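Local structure of leucine aminopeptidase A1, chloroplastic (Solanum lycopersicum, 4KSI) at residues 301-306 with 324-329; 363-368 with 382-387. The protein removes N-terminal amino acids, preferably leucine, from peptides as a magnesium-dependent M17 aminopeptidase that works as a homohexamer and takes part in wound signalling and insect defence. All coordinates share one frame; numbering follows the deposited sequence.

Contact 1: 301-306 with 324-329; sequences GLTFDS and NDMGGA. With MG (magnesium ion), chain C; MG (magnesium ion), chain B.
On opposite sides of the Asp325 carboxylate plane, out beyond OD2, stand Leu302 CB and Asp305 CB, the latter 3.2 Å from Asp325 OD2. The carboxylate planes of Asp305 and Asp325 are turned only about 13° apart. Asp325 OD2 ligates the magnesium of chain C at 2.0 Å, whereas Asp305 OD2 bridges the two ions, 2.0 Å from that of chain B and a longer 2.7 Å from that of chain C. With CG anti to the backbone N (chi1 179°), Asp305 carries its carboxylate to the pair, and OD1, bonded to Gly307 N and Asn358 ND2, holds its rotation. Water 1 donates to Asp305 OD2 and, weakly, to Asp325 OD1, which is also hydrogen-bonded to Thr412 OG1. This is part of the two-metal centre of the M17 catalytic domain, completed by Lys300, Asp385 and Glu387 and placed near the corner at Thr303, beside the N-cap, Met326, of helix 327-342. The backbone bond from Leu302 N to Asp325 O is weak (3.3 Å, 136°). Met326 CG lies 3.6 Å from Thr303 CA before its chain bends off to Leu219 of helix 197-221. Ala329 CB rests 3.8 Å from Gly301 CA.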
ATOM      1  N   GLY A 301     -11.100 -28.961   1.258  1.00 13.45           N
ATOM      2  CA  GLY A 301     -12.478 -28.666   1.563  1.00 14.35           C
ATOM      3  C   GLY A 301     -12.635 -27.533   2.575  1.00 14.58           C
ATOM      4  O   GLY A 301     -13.314 -27.680   3.609  1.00 14.70           O
ATOM      5  N   LEU A 302     -12.066 -26.386   2.238  1.00 13.97           N
ATOM      6  CA  LEU A 302     -12.267 -25.173   3.048  1.00 13.75           C
ATOM      7  C   LEU A 302     -13.583 -24.539   2.571  1.00 13.98           C
ATOM      8  O   LEU A 302     -13.613 -23.824   1.533  1.00 13.40           O
ATOM      9  CB  LEU A 302     -11.055 -24.208   2.894  1.00 13.23           C
ATOM     10  CG  LEU A 302      -9.901 -24.408   3.914  1.00 13.57           C
ATOM     11  CD1 LEU A 302     -10.305 -23.909   5.305  1.00 13.49           C
ATOM     12  CD2 LEU A 302      -9.567 -25.900   4.041  1.00 12.70           C
ATOM     13  N   THR A 303     -14.650 -24.705   3.355  1.00 13.72           N
ATOM     14  CA  THR A 303     -15.928 -24.207   2.940  1.00 13.27           C
ATOM     15  C   THR A 303     -15.972 -22.670   2.975  1.00 13.88           C
ATOM     16  O   THR A 303     -16.839 -22.022   2.309  1.00 13.11           O
ATOM     17  CB  THR A 303     -17.064 -24.833   3.786  1.00 13.59           C
ATOM     18  OG1 THR A 303     -16.909 -24.439   5.149  1.00 14.53           O
ATOM     19  CG2 THR A 303     -17.109 -26.388   3.660  1.00 12.59           C
ATOM     20  N   PHE A 304     -15.079 -22.094   3.772  1.00 13.60           N
ATOM     21  CA  PHE A 304     -14.740 -20.671   3.682  1.00 14.54           C
ATOM     22  C   PHE A 304     -13.328 -20.457   4.194  1.00 14.82           C
ATOM     23  O   PHE A 304     -12.884 -21.129   5.139  1.00 15.78           O
ATOM     24  CB  PHE A 304     -15.688 -19.735   4.467  1.00 15.06           C
ATOM     25  CG  PHE A 304     -15.427 -18.283   4.156  1.00 16.68           C
ATOM     26  CD1 PHE A 304     -15.781 -17.754   2.900  1.00 17.25           C
ATOM     27  CD2 PHE A 304     -14.696 -17.483   5.036  1.00 16.89           C
ATOM     28  CE1 PHE A 304     -15.449 -16.426   2.554  1.00 17.82           C
ATOM     29  CE2 PHE A 304     -14.405 -16.167   4.731  1.00 16.60           C
ATOM     30  CZ  PHE A 304     -14.776 -15.644   3.480  1.00 18.40           C
ATOM     31  N   ASP A 305     -12.627 -19.474   3.637  1.00 15.81           N
ATOM     32  CA  ASP A 305     -11.273 -19.169   4.100  1.00 15.98           C
ATOM     33  C   ASP A 305     -11.133 -17.674   4.272  1.00 16.40           C
ATOM     34  O   ASP A 305     -11.031 -16.927   3.281  1.00 16.52           O
ATOM     35  CB  ASP A 305     -10.233 -19.665   3.092  1.00 17.92           C
ATOM     36  CG  ASP A 305      -8.791 -19.356   3.523  1.00 19.32           C
ATOM     37  OD1 ASP A 305      -8.531 -19.060   4.716  1.00 18.06           O
ATOM     38  OD2 ASP A 305      -7.881 -19.403   2.637  1.00 22.41           O
ATOM     39  N   SER A 306     -11.167 -17.213   5.534  1.00 16.28           N
ATOM     40  CA  SER A 306     -10.932 -15.792   5.796  1.00 16.53           C
ATOM     41  C   SER A 306      -9.419 -15.501   5.735  1.00 15.96           C
ATOM     42  O   SER A 306      -9.052 -14.365   5.700  1.00 15.75           O
ATOM     43  CB  SER A 306     -11.470 -15.381   7.187  1.00 16.30           C
ATOM     44  OG  SER A 306     -10.726 -16.063   8.222  1.00 17.15           O
ATOM     45  N   ASN A 324     -15.311 -20.565  -2.578  1.00 18.57           N
ATOM     46  CA  ASN A 324     -14.869 -21.508  -3.604  0.70 18.81           C
ATOM     47  C   ASN A 324     -13.561 -22.213  -3.212  1.00 19.34           C
ATOM     48  O   ASN A 324     -12.984 -22.977  -4.018  1.00 18.74           O
ATOM     49  CB  ASN A 324     -14.722 -20.834  -4.961  0.70 19.00           C
ATOM     50  CG  ASN A 324     -13.572 -19.884  -4.994  0.70 18.70           C
ATOM     51  OD1 ASN A 324     -12.749 -19.873  -4.081  0.70 18.67           O
ATOM     52  ND2 ASN A 324     -13.502 -19.071  -6.039  0.70 19.33           N
ATOM     53  N   ASP A 325     -13.119 -21.985  -1.972  1.00 18.24           N
ATOM     54  CA  ASP A 325     -11.951 -22.701  -1.470  1.00 18.22           C
ATOM     55  C   ASP A 325     -12.228 -24.161  -1.143  1.00 16.64           C
ATOM     56  O   ASP A 325     -11.347 -24.876  -0.645  1.00 15.87           O
ATOM     57  CB  ASP A 325     -11.434 -21.979  -0.242  1.00 21.11           C
ATOM     58  CG  ASP A 325      -9.916 -21.815  -0.258  1.00 26.43           C
ATOM     59  OD1 ASP A 325      -9.260 -21.736  -1.346  1.00 25.64           O
ATOM     60  OD2 ASP A 325      -9.368 -21.765   0.868  1.00 30.54           O
ATOM     61  N   MET A 326     -13.478 -24.587  -1.351  1.00 15.62           N
ATOM     62  CA  MET A 326     -13.790 -26.028  -1.316  1.00 16.53           C
ATOM     63  C   MET A 326     -13.948 -26.553  -2.779  1.00 15.81           C
ATOM     64  O   MET A 326     -14.482 -27.640  -2.994  1.00 15.72           O
ATOM     65  CB  MET A 326     -15.009 -26.382  -0.427  1.00 15.64           C
ATOM     66  CG  MET A 326     -16.184 -25.393  -0.481  1.00 17.28           C
ATOM     67  SD  MET A 326     -16.795 -25.327  -2.184  1.00 19.52           S
ATOM     68  CE  MET A 326     -17.585 -26.956  -2.370  1.00 16.94           C
ATOM     69  N   GLY A 327     -13.416 -25.805  -3.751  1.00 14.82           N
ATOM     70  CA  GLY A 327     -13.534 -26.233  -5.141  1.00 14.33           C
ATOM     71  C   GLY A 327     -12.906 -27.607  -5.444  1.00 15.10           C
ATOM     72  O   GLY A 327     -13.448 -28.374  -6.274  1.00 14.75           O
ATOM     73  N   GLY A 328     -11.744 -27.909  -4.839  1.00 13.49           N
ATOM     74  CA  GLY A 328     -11.181 -29.277  -4.982  1.00 14.25           C
ATOM     75  C   GLY A 328     -12.093 -30.362  -4.411  1.00 15.02           C
ATOM     76  O   GLY A 328     -12.346 -31.390  -5.062  1.00 15.10           O
ATOM     77  N   ALA A 329     -12.632 -30.135  -3.211  1.00 14.51           N
ATOM     78  CA  ALA A 329     -13.577 -31.075  -2.644  1.00 14.23           C
ATOM     79  C   ALA A 329     -14.796 -31.226  -3.554  1.00 14.18           C
ATOM     80  O   ALA A 329     -15.343 -32.315  -3.657  1.00 15.02           O
ATOM     81  CB  ALA A 329     -14.052 -30.617  -1.260  1.00 13.74           C
TER
HETATM   82 MG    MG C 602      -7.471 -21.738   1.438  1.00 29.86          MG
HETATM   83 MG    MG B 601      -5.850 -19.632   2.780  1.00  9.94          MG
HETATM   84  O   HOH W   1      -7.441 -19.727  -0.316  1.00 42.11           O
HETATM   85  O   HOH W   2      -5.522 -20.236   1.101  1.00 30.20           O

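Contact 2: 363-368 with 382-387; sequences EGMRPG and NNTDAE. With MG (magnesium ion), chain B; MG (magnesium ion), chain C.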
ATOM      1  N   GLU A 363     -10.407 -18.898  19.967  1.00 16.45           N
ATOM      2  CA  GLU A 363      -9.988 -20.313  19.921  1.00 17.88           C
ATOM      3  C   GLU A 363      -9.064 -20.608  18.746  1.00 16.87           C
ATOM      4  O   GLU A 363      -8.608 -21.752  18.583  1.00 16.02           O
ATOM      5  CB  GLU A 363     -11.202 -21.310  19.857  1.00 19.73           C
ATOM      6  CG  GLU A 363     -12.079 -21.378  21.121  1.00 23.53           C
ATOM      7  CD  GLU A 363     -13.171 -20.301  21.215  1.00 28.40           C
ATOM      8  OE1 GLU A 363     -13.165 -19.279  20.458  1.00 28.43           O
ATOM      9  OE2 GLU A 363     -14.098 -20.488  22.051  1.00 36.75           O
ATOM     10  N   GLY A 364      -8.776 -19.606  17.921  1.00 15.96           N
ATOM     11  CA  GLY A 364      -8.126 -19.913  16.660  1.00 15.74           C
ATOM     12  C   GLY A 364      -6.611 -20.085  16.766  1.00 17.50           C
ATOM     13  O   GLY A 364      -5.981 -19.660  17.772  1.00 16.62           O
ATOM     14  N   MET A 365      -6.013 -20.689  15.720  1.00 16.83           N
ATOM     15  CA  MET A 365      -4.568 -20.816  15.648  1.00 16.40           C
ATOM     16  C   MET A 365      -3.890 -19.457  15.435  1.00 16.14           C
ATOM     17  O   MET A 365      -4.365 -18.654  14.647  1.00 15.75           O
ATOM     18  CB  MET A 365      -4.238 -21.743  14.481  1.00 16.90           C
ATOM     19  CG  MET A 365      -2.779 -21.776  14.095  1.00 18.81           C
ATOM     20  SD  MET A 365      -2.512 -23.181  12.981  1.00 22.78           S
ATOM     21  CE  MET A 365      -3.649 -22.758  11.677  1.00 15.91           C
ATOM     22  N   ARG A 366      -2.761 -19.212  16.097  1.00 15.44           N
ATOM     23  CA  ARG A 366      -2.076 -17.954  15.919  1.00 14.91           C
ATOM     24  C   ARG A 366      -0.974 -18.170  14.921  1.00 14.73           C
ATOM     25  O   ARG A 366      -0.384 -19.267  14.901  1.00 15.76           O
ATOM     26  CB  ARG A 366      -1.436 -17.514  17.243  1.00 15.23           C
ATOM     27  CG  ARG A 366      -2.377 -17.186  18.427  1.00 15.49           C
ATOM     28  CD  ARG A 366      -1.666 -17.533  19.758  1.00 15.74           C
ATOM     29  NE  ARG A 366      -1.778 -18.950  19.798  1.00 16.09           N
ATOM     30  CZ  ARG A 366      -2.788 -19.605  20.350  1.00 16.17           C
ATOM     31  NH1 ARG A 366      -3.635 -18.948  21.123  1.00 15.83           N
ATOM     32  NH2 ARG A 366      -2.917 -20.899  20.116  1.00 14.38           N
ATOM     33  N   PRO A 367      -0.619 -17.137  14.137  1.00 13.98           N
ATOM     34  CA  PRO A 367       0.597 -17.203  13.344  1.00 14.54           C
ATOM     35  C   PRO A 367       1.805 -17.513  14.255  1.00 14.91           C
ATOM     36  O   PRO A 367       1.950 -16.905  15.306  1.00 15.55           O
ATOM     37  CB  PRO A 367       0.712 -15.756  12.741  1.00 13.93           C
ATOM     38  CG  PRO A 367      -0.721 -15.288  12.728  1.00 14.30           C
ATOM     39  CD  PRO A 367      -1.277 -15.827  14.029  1.00 13.95           C
ATOM     40  N   GLY A 368       2.688 -18.430  13.850  1.00 15.12           N
ATOM     41  CA  GLY A 368       3.844 -18.791  14.683  1.00 13.49           C
ATOM     42  C   GLY A 368       3.536 -20.083  15.517  1.00 14.70           C
ATOM     43  O   GLY A 368       4.474 -20.724  15.993  1.00 14.34           O
ATOM     44  N   ASN A 382       3.800 -20.159   9.811  1.00 14.70           N
ATOM     45  CA  ASN A 382       4.230 -18.770   9.727  1.00 14.88           C
ATOM     46  C   ASN A 382       3.204 -17.948   8.989  1.00 15.32           C
ATOM     47  O   ASN A 382       3.326 -16.727   8.981  1.00 14.33           O
ATOM     48  CB  ASN A 382       5.648 -18.594   9.086  1.00 14.45           C
ATOM     49  CG  ASN A 382       5.746 -19.173   7.698  1.00 14.78           C
ATOM     50  OD1 ASN A 382       5.195 -20.254   7.418  1.00 14.97           O
ATOM     51  ND2 ASN A 382       6.462 -18.467   6.791  1.00 14.18           N
ATOM     52  N   ASN A 383       2.193 -18.584   8.363  1.00 15.23           N
ATOM     53  CA  ASN A 383       1.078 -17.794   7.785  1.00 15.72           C
ATOM     54  C   ASN A 383      -0.193 -18.621   7.868  1.00 15.93           C
ATOM     55  O   ASN A 383      -0.236 -19.710   7.311  1.00 15.44           O
ATOM     56  CB  ASN A 383       1.370 -17.395   6.308  1.00 16.32           C
ATOM     57  CG  ASN A 383       0.356 -16.372   5.746  1.00 18.06           C
ATOM     58  OD1 ASN A 383      -0.873 -16.493   5.934  1.00 16.65           O
ATOM     59  ND2 ASN A 383       0.877 -15.346   5.028  1.00 17.53           N
ATOM     60  N   THR A 384      -1.202 -18.158   8.584  1.00 15.23           N
ATOM     61  CA  THR A 384      -2.390 -18.994   8.764  1.00 16.50           C
ATOM     62  C   THR A 384      -3.266 -19.030   7.541  1.00 17.26           C
ATOM     63  O   THR A 384      -4.263 -19.742   7.527  1.00 17.33           O
ATOM     64  CB  THR A 384      -3.278 -18.513   9.954  1.00 16.10           C
ATOM     65  OG1 THR A 384      -3.794 -17.202   9.666  1.00 14.57           O
ATOM     66  CG2 THR A 384      -2.434 -18.471  11.272  1.00 14.86           C
ATOM     67  N   ASP A 385      -2.931 -18.219   6.538  1.00 17.80           N
ATOM     68  CA  ASP A 385      -3.670 -18.231   5.296  1.00 17.43           C
ATOM     69  C   ASP A 385      -3.112 -19.290   4.312  1.00 18.31           C
ATOM     70  O   ASP A 385      -3.592 -19.444   3.174  1.00 17.91           O
ATOM     71  CB  ASP A 385      -3.678 -16.843   4.660  1.00 16.96           C
ATOM     72  CG  ASP A 385      -4.694 -16.747   3.498  1.00 19.89           C
ATOM     73  OD1 ASP A 385      -5.603 -17.642   3.313  1.00 21.21           O
ATOM     74  OD2 ASP A 385      -4.613 -15.783   2.761  1.00 19.68           O
ATOM     75  N   ALA A 386      -2.077 -20.020   4.731  1.00 17.94           N
ATOM     76  CA  ALA A 386      -1.662 -21.180   3.965  1.00 17.01           C
ATOM     77  C   ALA A 386      -2.152 -22.424   4.740  1.00 17.04           C
ATOM     78  O   ALA A 386      -1.362 -23.315   5.109  1.00 16.32           O
ATOM     79  CB  ALA A 386      -0.131 -21.166   3.734  1.00 15.52           C
ATOM     80  N   GLU A 387      -3.467 -22.489   4.958  1.00 17.19           N
ATOM     81  CA  GLU A 387      -4.093 -23.449   5.888  1.00 18.77           C
ATOM     82  C   GLU A 387      -4.554 -24.680   5.132  1.00 18.83           C
ATOM     83  O   GLU A 387      -4.692 -25.758   5.699  1.00 18.42           O
ATOM     84  CB  GLU A 387      -5.315 -22.785   6.587  1.00 21.50           C
ATOM     85  CG  GLU A 387      -6.602 -22.722   5.724  1.00 21.16           C
ATOM     86  CD  GLU A 387      -6.457 -21.887   4.441  1.00 26.35           C
ATOM     87  OE1 GLU A 387      -5.843 -20.775   4.425  1.00 25.77           O
ATOM     88  OE2 GLU A 387      -6.963 -22.344   3.384  1.00 29.82           O
TER
HETATM   89 MG    MG B 601      -5.850 -19.632   2.780  1.00  9.94          MG
HETATM   90 MG    MG C 602      -7.471 -21.738   1.438  1.00 29.86          MG
HETATM   91  O   HOH W   2      -5.522 -20.236   1.101  1.00 30.20           O
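Thr384 meets Pro367 through one branch of its side chain. At CB the branches part: chi1 of 64° sets OG1 between the backbone N and the carbonyl carbon, leaving CG2 beside the N and anti to the carbonyl carbon. OG1 turns to Gly307 O and Asn310 N, so the polar branch is bonded within the loop that follows strand 304-305. CG2, the tip of the other branch, comes to 3.6 Å from Pro367 N and 3.9 Å from Pro367 CG, and the backbone Met365 O is likewise 3.9 Å from this methyl. No hydrogen bond joins the segments; the evidence is of van der Waals contact centred on a single methyl. Thr384 sits in a type I beta turn from Asn383 to Ala386, reinforced by an Asx turn in which Asp385 N donates to Asn383 OD1 in the carbonyl plane (2.8 Å, 151°). The turn presents Asp385 to the magnesium of chain B through both O, at 2.3 Å, and OD1, at 2.1 Å. Glu387 then bridges the metals, OE1 reaching chain B's ion at 2.0 Å and OE2 chain C's at 2.1 Å. Asp385 OD2 is salt-bridged to Lys312, a predicted active-site residue. On the partner segment, Pro367 packs on Phe304 of a neighbouring subunit, and Arg366 forms salt bridges with Asp369 of its own chain (NH2) and with Glu357 of the neighbouring subunit (NH1).

Overall arrangement
Along the chain the contacts come in series. Contact 1 closes a 17-residue excursion, free of helix and strand and containing Lys312, between strand 304-305 and helix 327-342. That helix leads to strand 347-358, parallel to 293-302, which makes a beta-alpha-beta crossover. Contact 2 opens after this strand and closes 13 residues holding strands 370-372 and 378-380, just before helix 388-401. Neither loop encloses or crosses the other. Their centres lie 16 Å apart, yet they meet at the metal centre: both magnesium ions and water 2 are shared, and Leu302 CG packs 3.6 Å from Glu387 OE2. Both contacts also touch neighbouring subunits, contact 2 through Arg366 and Pro367.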